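Local atomic coordinates of nigritoxine (Vibrio nigripulchritudo, PDB entry 5M41), a protein that acts as a bacterial toxin against crustaceans and insects. Residues F228-T233 with F258-A263; N578-V583 with E627-K632; A605-I610 with F640-I645. All blocks are in the same frame, centred on the assembly; numbering follows the deposited sequence.

Contact 1. Residues F228-T233 with F258-A263; sequences FQLEFT and FDLLVA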
loop_
_atom_site.group_PDB
_atom_site.type_symbol
_atom_site.label_atom_id
_atom_site.label_comp_id
_atom_site.label_asym_id
_atom_site.label_seq_id
_atom_site.Cartn_x
_atom_site.Cartn_y
_atom_site.Cartn_z
ATOM N N PHE A 228 -17.602 27.295 12.394
ATOM C CA PHE A 228 -17.852 26.683 11.085
ATOM C C PHE A 228 -16.656 26.029 10.421
ATOM O O PHE A 228 -16.522 26.092 9.200
ATOM C CB PHE A 228 -18.473 27.697 10.104
ATOM C CG PHE A 228 -19.410 28.687 10.755
ATOM C CD1 PHE A 228 -20.439 28.259 11.582
ATOM C CD2 PHE A 228 -19.251 30.051 10.527
ATOM C CE1 PHE A 228 -21.297 29.175 12.185
ATOM C CE2 PHE A 228 -20.100 30.969 11.114
ATOM C CZ PHE A 228 -21.125 30.535 11.938
ATOM N N GLN A 229 -15.803 25.385 11.204
ATOM C CA GLN A 229 -14.547 24.862 10.676
ATOM C C GLN A 229 -14.578 23.369 10.355
ATOM O O GLN A 229 -13.936 22.922 9.427
ATOM C CB GLN A 229 -13.411 25.178 11.646
ATOM C CG GLN A 229 -13.196 26.675 11.822
ATOM C CD GLN A 229 -12.796 27.331 10.506
ATOM O OE1 GLN A 229 -11.774 27.004 9.956
ATOM N NE2 GLN A 229 -13.643 28.208 9.977
ATOM N N LEU A 230 -15.359 22.602 11.093
ATOM C CA LEU A 230 -15.227 21.173 11.006
ATOM C C LEU A 230 -16.557 20.530 10.642
ATOM O O LEU A 230 -17.430 20.384 11.492
ATOM C CB LEU A 230 -14.687 20.624 12.351
ATOM C CG LEU A 230 -13.285 21.077 12.782
ATOM C CD1 LEU A 230 -13.008 20.639 14.228
ATOM C CD2 LEU A 230 -12.204 20.539 11.848
ATOM N N GLU A 231 -16.696 20.146 9.380
ATOM C CA GLU A 231 -17.905 19.494 8.892
ATOM C C GLU A 231 -18.054 18.114 9.523
ATOM O O GLU A 231 -17.082 17.407 9.672
ATOM C CB GLU A 231 -17.822 19.331 7.374
ATOM C CG GLU A 231 -19.162 19.044 6.696
ATOM C CD GLU A 231 -19.012 18.696 5.212
ATOM O OE1 GLU A 231 -20.039 18.551 4.512
ATOM O OE2 GLU A 231 -17.864 18.559 4.742
ATOM N N PHE A 232 -19.272 17.745 9.880
ATOM C CA PHE A 232 -19.528 16.431 10.434
ATOM C C PHE A 232 -20.994 16.047 10.251
ATOM O O PHE A 232 -21.886 16.854 10.512
ATOM C CB PHE A 232 -19.195 16.422 11.934
ATOM C CG PHE A 232 -19.391 15.079 12.589
ATOM C CD1 PHE A 232 -18.489 14.044 12.362
ATOM C CD2 PHE A 232 -20.481 14.851 13.412
ATOM C CE1 PHE A 232 -18.670 12.799 12.952
ATOM C CE2 PHE A 232 -20.676 13.609 14.004
ATOM C CZ PHE A 232 -19.766 12.582 13.768
ATOM N N THR A 233 -21.230 14.807 9.822
ATOM C CA THR A 233 -22.577 14.257 9.742
ATOM C C THR A 233 -22.649 12.966 10.549
ATOM O O THR A 233 -21.630 12.314 10.790
ATOM C CB THR A 233 -22.991 13.948 8.294
ATOM O OG1 THR A 233 -22.071 12.992 7.755
ATOM C CG2 THR A 233 -22.936 15.207 7.434
ATOM N N PHE A 258 -14.196 11.112 17.223
ATOM C CA PHE A 258 -13.098 11.395 18.113
ATOM C C PHE A 258 -12.016 12.234 17.442
ATOM O O PHE A 258 -11.506 13.159 18.055
ATOM C CB PHE A 258 -12.495 10.103 18.646
ATOM C CG PHE A 258 -13.204 9.566 19.856
ATOM C CD1 PHE A 258 -13.210 10.285 21.062
ATOM C CD2 PHE A 258 -13.865 8.341 19.798
ATOM C CE1 PHE A 258 -13.859 9.773 22.192
ATOM C CE2 PHE A 258 -14.496 7.813 20.923
ATOM C CZ PHE A 258 -14.490 8.529 22.126
ATOM N N ASP A 259 -11.687 11.922 16.187
ATOM C CA ASP A 259 -10.677 12.691 15.447
ATOM C C ASP A 259 -11.116 14.167 15.334
ATOM O O ASP A 259 -10.304 15.088 15.423
ATOM C CB ASP A 259 -10.505 12.142 14.024
ATOM C CG ASP A 259 -9.791 10.791 13.967
ATOM O OD1 ASP A 259 -9.245 10.320 14.996
ATOM O OD2 ASP A 259 -9.813 10.180 12.857
ATOM N N LEU A 260 -12.403 14.374 15.067
ATOM C CA LEU A 260 -12.948 15.726 14.960
ATOM C C LEU A 260 -12.814 16.498 16.280
ATOM O O LEU A 260 -12.463 17.687 16.284
ATOM C CB LEU A 260 -14.416 15.680 14.502
ATOM C CG LEU A 260 -15.049 17.092 14.391
ATOM C CD1 LEU A 260 -15.999 17.195 13.224
ATOM C CD2 LEU A 260 -15.764 17.487 15.686
ATOM N N LEU A 261 -13.129 15.830 17.390
ATOM C CA LEU A 261 -13.019 16.463 18.717
ATOM C C LEU A 261 -11.575 16.863 19.031
ATOM O O LEU A 261 -11.337 17.900 19.639
ATOM C CB LEU A 261 -13.551 15.555 19.824
ATOM C CG LEU A 261 -15.069 15.299 19.846
ATOM C CD1 LEU A 261 -15.406 14.225 20.869
ATOM C CD2 LEU A 261 -15.811 16.588 20.195
ATOM N N VAL A 262 -10.620 16.027 18.622
ATOM C CA VAL A 262 -9.206 16.401 18.762
ATOM C C VAL A 262 -8.903 17.620 17.870
ATOM O O VAL A 262 -8.275 18.575 18.323
ATOM C CB VAL A 262 -8.262 15.216 18.460
ATOM C CG1 VAL A 262 -6.791 15.662 18.466
ATOM C CG2 VAL A 262 -8.459 14.086 19.486
ATOM N N ALA A 263 -9.341 17.589 16.609
ATOM C CA ALA A 263 -9.105 18.748 15.720
ATOM C C ALA A 263 -9.765 20.004 16.244
ATOM O O ALA A 263 -9.254 21.088 16.011
ATOM C CB ALA A 263 -9.551 18.479 14.279
#
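L230 and L260 mark the closest approach of the two backbones, their CA atoms 7.1 Å apart. Residues 228-233 leave a corner at F228, pass through the short strand 229-230 and continue as irregular chain, whereas 258-263 belong to helix 253-264. No hydrogen bond joins the two segments, and the contact is a worked case of van der Waals packing, mostly of apolar side chains.

Three points on the extended chain meet the helix. L230 sends its CB against L260 CD1 at 3.8 Å, while its own CD1 reaches further along the helix, lying 3.6 Å from the carbonyl O of L260 and 4.1 Å from A263 CB. Its other methyl, CD2, also meets A263 CB, so both branches of the leucine touch this alanine and CD1 alone reaches back to the L260 carbonyl, about one turn earlier. The strand is shaped by a classic beta bulge: Q229 and L230 both face V221 of strand 221-223, and L260 touches V221 too, so the helix packs on both strands of this small pair.

L260 CD1, besides touching L230 CB, lies 3.7 Å from E231 O and 3.5 Å from F232 CB. With CG anti to the backbone N (chi1 179°) the L260 side chain extends from the helix to meet the chain at 231-232. The F232 ring, also swung anti to its own N, lies obliquely to this methyl. It meets the ring of Y257, about one turn before L260 on the helix, with A211 and A215 of helix 206-215 touching it as well.

Contact 2. Residues N578-V583 with E627-K632; sequences NPYSFV and EWLVRK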
loop_
_atom_site.group_PDB
_atom_site.type_symbol
_atom_site.label_atom_id
_atom_site.label_comp_id
_atom_site.label_asym_id
_atom_site.label_seq_id
_atom_site.Cartn_x
_atom_site.Cartn_y
_atom_site.Cartn_z
ATOM N N ASN A 578 16.943 -11.292 -19.269
ATOM C CA ASN A 578 16.409 -10.146 -18.478
ATOM C C ASN A 578 15.598 -9.190 -19.341
ATOM O O ASN A 578 16.116 -8.670 -20.339
ATOM C CB ASN A 578 17.540 -9.360 -17.824
ATOM C CG ASN A 578 17.038 -8.430 -16.716
ATOM O OD1 ASN A 578 16.099 -7.632 -16.909
ATOM N ND2 ASN A 578 17.649 -8.547 -15.543
ATOM N N PRO A 579 14.324 -8.944 -18.979
ATOM C CA PRO A 579 13.521 -8.147 -19.900
ATOM C C PRO A 579 13.921 -6.664 -19.953
ATOM O O PRO A 579 13.466 -5.958 -20.823
ATOM C CB PRO A 579 12.086 -8.322 -19.369
ATOM C CG PRO A 579 12.248 -8.654 -17.935
ATOM C CD PRO A 579 13.566 -9.349 -17.777
ATOM N N TYR A 580 14.788 -6.228 -19.047
ATOM C CA TYR A 580 15.301 -4.851 -19.036
ATOM C C TYR A 580 16.683 -4.731 -19.676
ATOM O O TYR A 580 17.386 -3.743 -19.464
ATOM C CB TYR A 580 15.370 -4.339 -17.588
ATOM C CG TYR A 580 14.011 -4.202 -16.932
ATOM C CD1 TYR A 580 13.261 -3.031 -17.061
ATOM C CD2 TYR A 580 13.485 -5.235 -16.174
ATOM C CE1 TYR A 580 12.011 -2.907 -16.449
ATOM C CE2 TYR A 580 12.254 -5.119 -15.548
ATOM C CZ TYR A 580 11.517 -3.968 -15.700
ATOM O OH TYR A 580 10.309 -3.896 -15.069
ATOM N N SER A 581 17.105 -5.767 -20.394
ATOM C CA SER A 581 18.403 -5.760 -21.063
ATOM C C SER A 581 18.363 -4.990 -22.369
ATOM O O SER A 581 17.501 -5.266 -23.225
ATOM C CB SER A 581 18.840 -7.184 -21.376
ATOM O OG SER A 581 20.005 -7.156 -22.174
ATOM N N PHE A 582 19.317 -4.062 -22.532
ATOM C CA PHE A 582 19.477 -3.271 -23.768
ATOM C C PHE A 582 20.854 -3.482 -24.381
ATOM O O PHE A 582 21.330 -2.665 -25.205
ATOM C CB PHE A 582 19.203 -1.780 -23.515
ATOM C CG PHE A 582 17.781 -1.505 -23.115
ATOM C CD1 PHE A 582 16.791 -1.348 -24.085
ATOM C CD2 PHE A 582 17.418 -1.469 -21.769
ATOM C CE1 PHE A 582 15.464 -1.150 -23.717
ATOM C CE2 PHE A 582 16.089 -1.274 -21.389
ATOM C CZ PHE A 582 15.115 -1.113 -22.368
ATOM N N VAL A 583 21.473 -4.600 -23.990
ATOM C CA VAL A 583 22.800 -4.990 -24.478
ATOM C C VAL A 583 22.831 -6.466 -24.864
ATOM O O VAL A 583 21.945 -7.239 -24.501
ATOM C CB VAL A 583 23.919 -4.738 -23.424
ATOM C CG1 VAL A 583 24.061 -3.244 -23.119
ATOM C CG2 VAL A 583 23.668 -5.540 -22.145
ATOM N N GLU A 627 4.286 -5.107 -22.091
ATOM C CA GLU A 627 4.145 -5.436 -23.500
ATOM C C GLU A 627 5.305 -4.786 -24.267
ATOM O O GLU A 627 5.905 -5.416 -25.150
ATOM C CB GLU A 627 2.781 -4.969 -24.036
ATOM C CG GLU A 627 1.601 -5.788 -23.512
ATOM C CD GLU A 627 0.242 -5.348 -24.046
ATOM O OE1 GLU A 627 0.099 -4.245 -24.586
ATOM O OE2 GLU A 627 -0.722 -6.113 -23.910
ATOM N N TRP A 628 5.647 -3.543 -23.903
ATOM C CA TRP A 628 6.704 -2.837 -24.616
ATOM C C TRP A 628 8.019 -3.575 -24.529
ATOM O O TRP A 628 8.732 -3.701 -25.531
ATOM C CB TRP A 628 6.822 -1.373 -24.165
ATOM C CG TRP A 628 7.743 -0.550 -25.044
ATOM C CD1 TRP A 628 7.388 0.353 -26.046
ATOM C CD2 TRP A 628 9.213 -0.548 -25.039
ATOM N NE1 TRP A 628 8.510 0.902 -26.627
ATOM C CE2 TRP A 628 9.628 0.392 -26.082
ATOM C CE3 TRP A 628 10.189 -1.217 -24.302
ATOM C CZ2 TRP A 628 10.969 0.651 -26.349
ATOM C CZ3 TRP A 628 11.537 -0.952 -24.582
ATOM C CH2 TRP A 628 11.911 -0.046 -25.580
ATOM N N LEU A 629 8.349 -4.078 -23.340
ATOM C CA LEU A 629 9.641 -4.736 -23.095
ATOM C C LEU A 629 9.758 -6.117 -23.752
ATOM O O LEU A 629 10.815 -6.480 -24.280
ATOM C CB LEU A 629 9.915 -4.842 -21.584
ATOM C CG LEU A 629 10.216 -3.492 -20.909
ATOM C CD1 LEU A 629 10.083 -3.566 -19.385
ATOM C CD2 LEU A 629 11.594 -2.984 -21.336
ATOM N N VAL A 630 8.675 -6.882 -23.710
ATOM C CA VAL A 630 8.622 -8.161 -24.385
ATOM C C VAL A 630 8.773 -7.904 -25.884
ATOM O O VAL A 630 9.553 -8.577 -26.541
ATOM C CB VAL A 630 7.310 -8.926 -24.057
ATOM C CG1 VAL A 630 7.104 -10.109 -25.004
ATOM C CG2 VAL A 630 7.338 -9.407 -22.607
ATOM N N ARG A 631 8.060 -6.905 -26.410
ATOM C CA ARG A 631 8.096 -6.618 -27.847
ATOM C C ARG A 631 9.466 -6.110 -28.315
ATOM O O ARG A 631 9.828 -6.278 -29.477
ATOM C CB ARG A 631 6.978 -5.646 -28.219
ATOM C CG ARG A 631 6.856 -5.325 -29.701
ATOM C CD ARG A 631 5.644 -4.447 -29.979
ATOM N NE ARG A 631 5.629 -3.247 -29.142
ATOM C CZ ARG A 631 4.668 -2.952 -28.266
ATOM N NH1 ARG A 631 3.626 -3.756 -28.120
ATOM N NH2 ARG A 631 4.740 -1.845 -27.544
ATOM N N LYS A 632 10.238 -5.512 -27.402
ATOM C CA LYS A 632 11.562 -4.969 -27.729
ATOM C C LYS A 632 12.462 -6.052 -28.333
ATOM O O LYS A 632 13.194 -5.781 -29.283
ATOM C CB LYS A 632 12.196 -4.285 -26.491
ATOM C CG LYS A 632 13.690 -3.952 -26.534
ATOM C CD LYS A 632 14.511 -5.043 -25.850
ATOM C CE LYS A 632 16.000 -4.845 -26.069
ATOM N NZ LYS A 632 16.812 -6.081 -25.821
#
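A type I beta turn from N578 to S581, within the link between the adjacent antiparallel strands 571-576 and 583-589, packs against helix 625-632 together with F582 just after it. The turn is reinforced by an Asx turn, in which N578 OD1 accepts the backbone N-H of Y580 at 2.9 Å.

L629 is the main helix residue in this buried contact. Its CD1 meets the Y580 ring obliquely, 3.6 Å from Y580 CE1, and its CD2 lies 3.6 Å from P579 O and within touch of F582 CZ. Y580 starts away from the helix, but with CG beside its backbone N (chi1 -66°) the ring returns to touch L629. F582 also meets W628 edge against edge, F582 CE1 to W628 CZ3 at 4.0 Å, with each contacting atom near the plane of the other ring. Y609 of helix 603-614 touches Y580, F582 and L629.

The polar tie across the contact comes from K632. Its chain bends at chi2 (-97°), then runs extended beside F582, where K632 CE lies 4.1 Å from F582 CD1. The ammonium has two partners, a salt bridge to E602 and the turn carbonyl, an arrangement that would offset the charge of this buried lysine. K632 NZ donates to S581 O at 2.8 Å, tilted 25° from the carbonyl plane.

Contact 3. Residues A605-I610 with F640-I645; sequences AFLTYI and FDLKDI
A605, L607 and T608, on one side of helix 603-614, pack against the irregular segment F640-I645 that leads into strand 649-652. That strand pairs with 594-601 in a six-stranded antiparallel sheet, so the contact lies within a helical excursion between two neighbouring strands.

Of the apolar interactions, one is a CH-pi contact. A605 CB sits over one face of the F640 ring, 3.7 Å from its centroid and 27° off the ring normal, displaced towards the CZ side, where the distance from A605 CB to F640 CZ is 3.3 Å. K632 of helix 625-632 touches both residues. Further along, L607 CG meets L642 CD1 at 3.9 Å, the two side chains lying nearly at right angles. L607 CD2 touches both D644 and I645, 3.9 Å from I645 CG1, and L725 and Q728 of helix 719-731 also touch L607.

Hydrogen bonding centres on T608. Its OG1 stands beside its own backbone N (chi1 -63°), a position from which the hydroxyl also bonds N604 O one turn back in the helix. The same oxygen accepts from the loop backbone. D641, just before L642, has its carboxylate held by Y622, while its CB touches T608 CG2. The bond across is moderately bent: L642 N donates to T608 OG1 at 3.2 Å, with an N-H...O angle of 146°.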
loop_
_atom_site.group_PDB
_atom_site.type_symbol
_atom_site.label_atom_id
_atom_site.label_comp_id
_atom_site.label_asym_id
_atom_site.label_seq_id
_atom_site.Cartn_x
_atom_site.Cartn_y
_atom_site.Cartn_z
ATOM N N ALA A 605 16.681 1.297 -28.896
ATOM C CA ALA A 605 15.784 0.594 -27.974
ATOM C C ALA A 605 15.956 1.261 -26.610
ATOM O O ALA A 605 14.965 1.599 -25.961
ATOM C CB ALA A 605 16.095 -0.898 -27.898
ATOM N N PHE A 606 17.223 1.457 -26.223
ATOM C CA PHE A 606 17.577 2.081 -24.953
ATOM C C PHE A 606 17.047 3.515 -24.929
ATOM O O PHE A 606 16.372 3.911 -23.984
ATOM C CB PHE A 606 19.106 2.054 -24.728
ATOM C CG PHE A 606 19.546 2.630 -23.388
ATOM C CD1 PHE A 606 19.387 1.898 -22.194
ATOM C CD2 PHE A 606 20.121 3.901 -23.312
ATOM C CE1 PHE A 606 19.795 2.420 -20.967
ATOM C CE2 PHE A 606 20.532 4.423 -22.085
ATOM C CZ PHE A 606 20.375 3.689 -20.915
ATOM N N LEU A 607 17.324 4.265 -25.999
ATOM C CA LEU A 607 16.870 5.661 -26.109
ATOM C C LEU A 607 15.353 5.762 -25.917
ATOM O O LEU A 607 14.878 6.586 -25.120
ATOM C CB LEU A 607 17.291 6.309 -27.453
ATOM C CG LEU A 607 16.776 7.726 -27.754
ATOM C CD1 LEU A 607 17.181 8.719 -26.656
ATOM C CD2 LEU A 607 17.203 8.224 -29.141
ATOM N N THR A 608 14.611 4.921 -26.633
ATOM C CA THR A 608 13.150 4.961 -26.603
ATOM C C THR A 608 12.667 4.620 -25.214
ATOM O O THR A 608 11.826 5.334 -24.652
ATOM C CB THR A 608 12.507 4.013 -27.641
ATOM O OG1 THR A 608 12.879 4.444 -28.957
ATOM C CG2 THR A 608 10.978 4.055 -27.543
ATOM N N TYR A 609 13.205 3.547 -24.650
ATOM C CA TYR A 609 12.745 3.142 -23.321
ATOM C C TYR A 609 12.993 4.244 -22.293
ATOM O O TYR A 609 12.087 4.604 -21.552
ATOM C CB TYR A 609 13.320 1.790 -22.879
ATOM C CG TYR A 609 12.901 1.411 -21.473
ATOM C CD1 TYR A 609 11.643 0.852 -21.221
ATOM C CD2 TYR A 609 13.748 1.644 -20.390
ATOM C CE1 TYR A 609 11.248 0.522 -19.931
ATOM C CE2 TYR A 609 13.367 1.318 -19.091
ATOM C CZ TYR A 609 12.118 0.752 -18.869
ATOM O OH TYR A 609 11.735 0.423 -17.577
ATOM N N ILE A 610 14.198 4.798 -22.277
ATOM C CA ILE A 610 14.562 5.792 -21.282
ATOM C C ILE A 610 13.739 7.086 -21.445
ATOM O O ILE A 610 13.235 7.630 -20.444
ATOM C CB ILE A 610 16.088 6.045 -21.270
ATOM C CG1 ILE A 610 16.818 4.790 -20.766
ATOM C CG2 ILE A 610 16.465 7.257 -20.401
ATOM C CD1 ILE A 610 16.518 4.393 -19.322
ATOM N N PHE A 640 12.099 1.219 -33.664
ATOM C CA PHE A 640 11.505 1.764 -32.426
ATOM C C PHE A 640 10.934 3.160 -32.681
ATOM O O PHE A 640 11.275 3.785 -33.681
ATOM C CB PHE A 640 12.543 1.812 -31.299
ATOM C CG PHE A 640 12.987 0.454 -30.838
ATOM C CD1 PHE A 640 12.292 -0.216 -29.838
ATOM C CD2 PHE A 640 14.101 -0.153 -31.404
ATOM C CE1 PHE A 640 12.697 -1.472 -29.414
ATOM C CE2 PHE A 640 14.522 -1.414 -30.982
ATOM C CZ PHE A 640 13.811 -2.081 -29.992
ATOM N N ASP A 641 10.079 3.651 -31.784
ATOM C CA ASP A 641 9.481 4.990 -31.929
ATOM C C ASP A 641 10.547 6.061 -32.162
ATOM O O ASP A 641 10.352 6.994 -32.942
ATOM C CB ASP A 641 8.647 5.351 -30.700
ATOM C CG ASP A 641 8.018 6.745 -30.798
ATOM O OD1 ASP A 641 7.026 6.904 -31.547
ATOM O OD2 ASP A 641 8.505 7.679 -30.116
ATOM N N LEU A 642 11.683 5.930 -31.484
ATOM C CA LEU A 642 12.772 6.851 -31.712
ATOM C C LEU A 642 13.828 6.166 -32.556
ATOM O O LEU A 642 14.193 5.008 -32.303
ATOM C CB LEU A 642 13.343 7.385 -30.391
ATOM C CG LEU A 642 12.349 8.136 -29.510
ATOM C CD1 LEU A 642 13.067 8.676 -28.278
ATOM C CD2 LEU A 642 11.634 9.271 -30.262
ATOM N N LYS A 643 14.299 6.886 -33.574
ATOM C CA LYS A 643 15.237 6.333 -34.544
ATOM C C LYS A 643 16.463 7.224 -34.651
ATOM O O LYS A 643 17.272 7.073 -35.561
ATOM C CB LYS A 643 14.558 6.196 -35.906
ATOM C CG LYS A 643 13.139 5.645 -35.839
ATOM C CD LYS A 643 12.587 5.384 -37.232
ATOM C CE LYS A 643 11.544 4.270 -37.246
ATOM N NZ LYS A 643 10.484 4.427 -36.225
ATOM N N ASP A 644 16.610 8.141 -33.700
ATOM C CA ASP A 644 17.636 9.191 -33.789
ATOM C C ASP A 644 19.082 8.715 -33.859
ATOM O O ASP A 644 19.904 9.376 -34.493
ATOM C CB ASP A 644 17.483 10.169 -32.624
ATOM C CG ASP A 644 16.098 10.771 -32.574
ATOM O OD1 ASP A 644 15.858 11.746 -33.334
ATOM O OD2 ASP A 644 15.248 10.252 -31.810
ATOM N N ILE A 645 19.411 7.616 -33.179
ATOM C CA ILE A 645 20.789 7.136 -33.199
ATOM C C ILE A 645 20.991 6.283 -34.449
ATOM O O ILE A 645 20.280 5.281 -34.644
ATOM C CB ILE A 645 21.187 6.330 -31.951
ATOM C CG1 ILE A 645 20.616 6.954 -30.651
ATOM C CG2 ILE A 645 22.702 6.190 -31.896
ATOM C CD1 ILE A 645 21.079 8.382 -30.352
#

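Contacts 2 and 3 are neighbours, with centres 12 Å apart, and their segments alternate along the chain, so the two are interlocked. F582 CZ lies 3.5 Å from Y609 CB, and W628 CH2 is 3.5 Å from A605 O: helix 603-614 is thus shared by both, A605 and T608 touching the 640-645 loop as well as residues of contact 2. Contact 1 closes earlier in the sequence and sits across the chain's centre, with its centre 52 Å from that of contact 2 and 53 Å from that of contact 3. The magnesium ion is bound by V189, E192 and D195, none of which belongs to any of the three contacts.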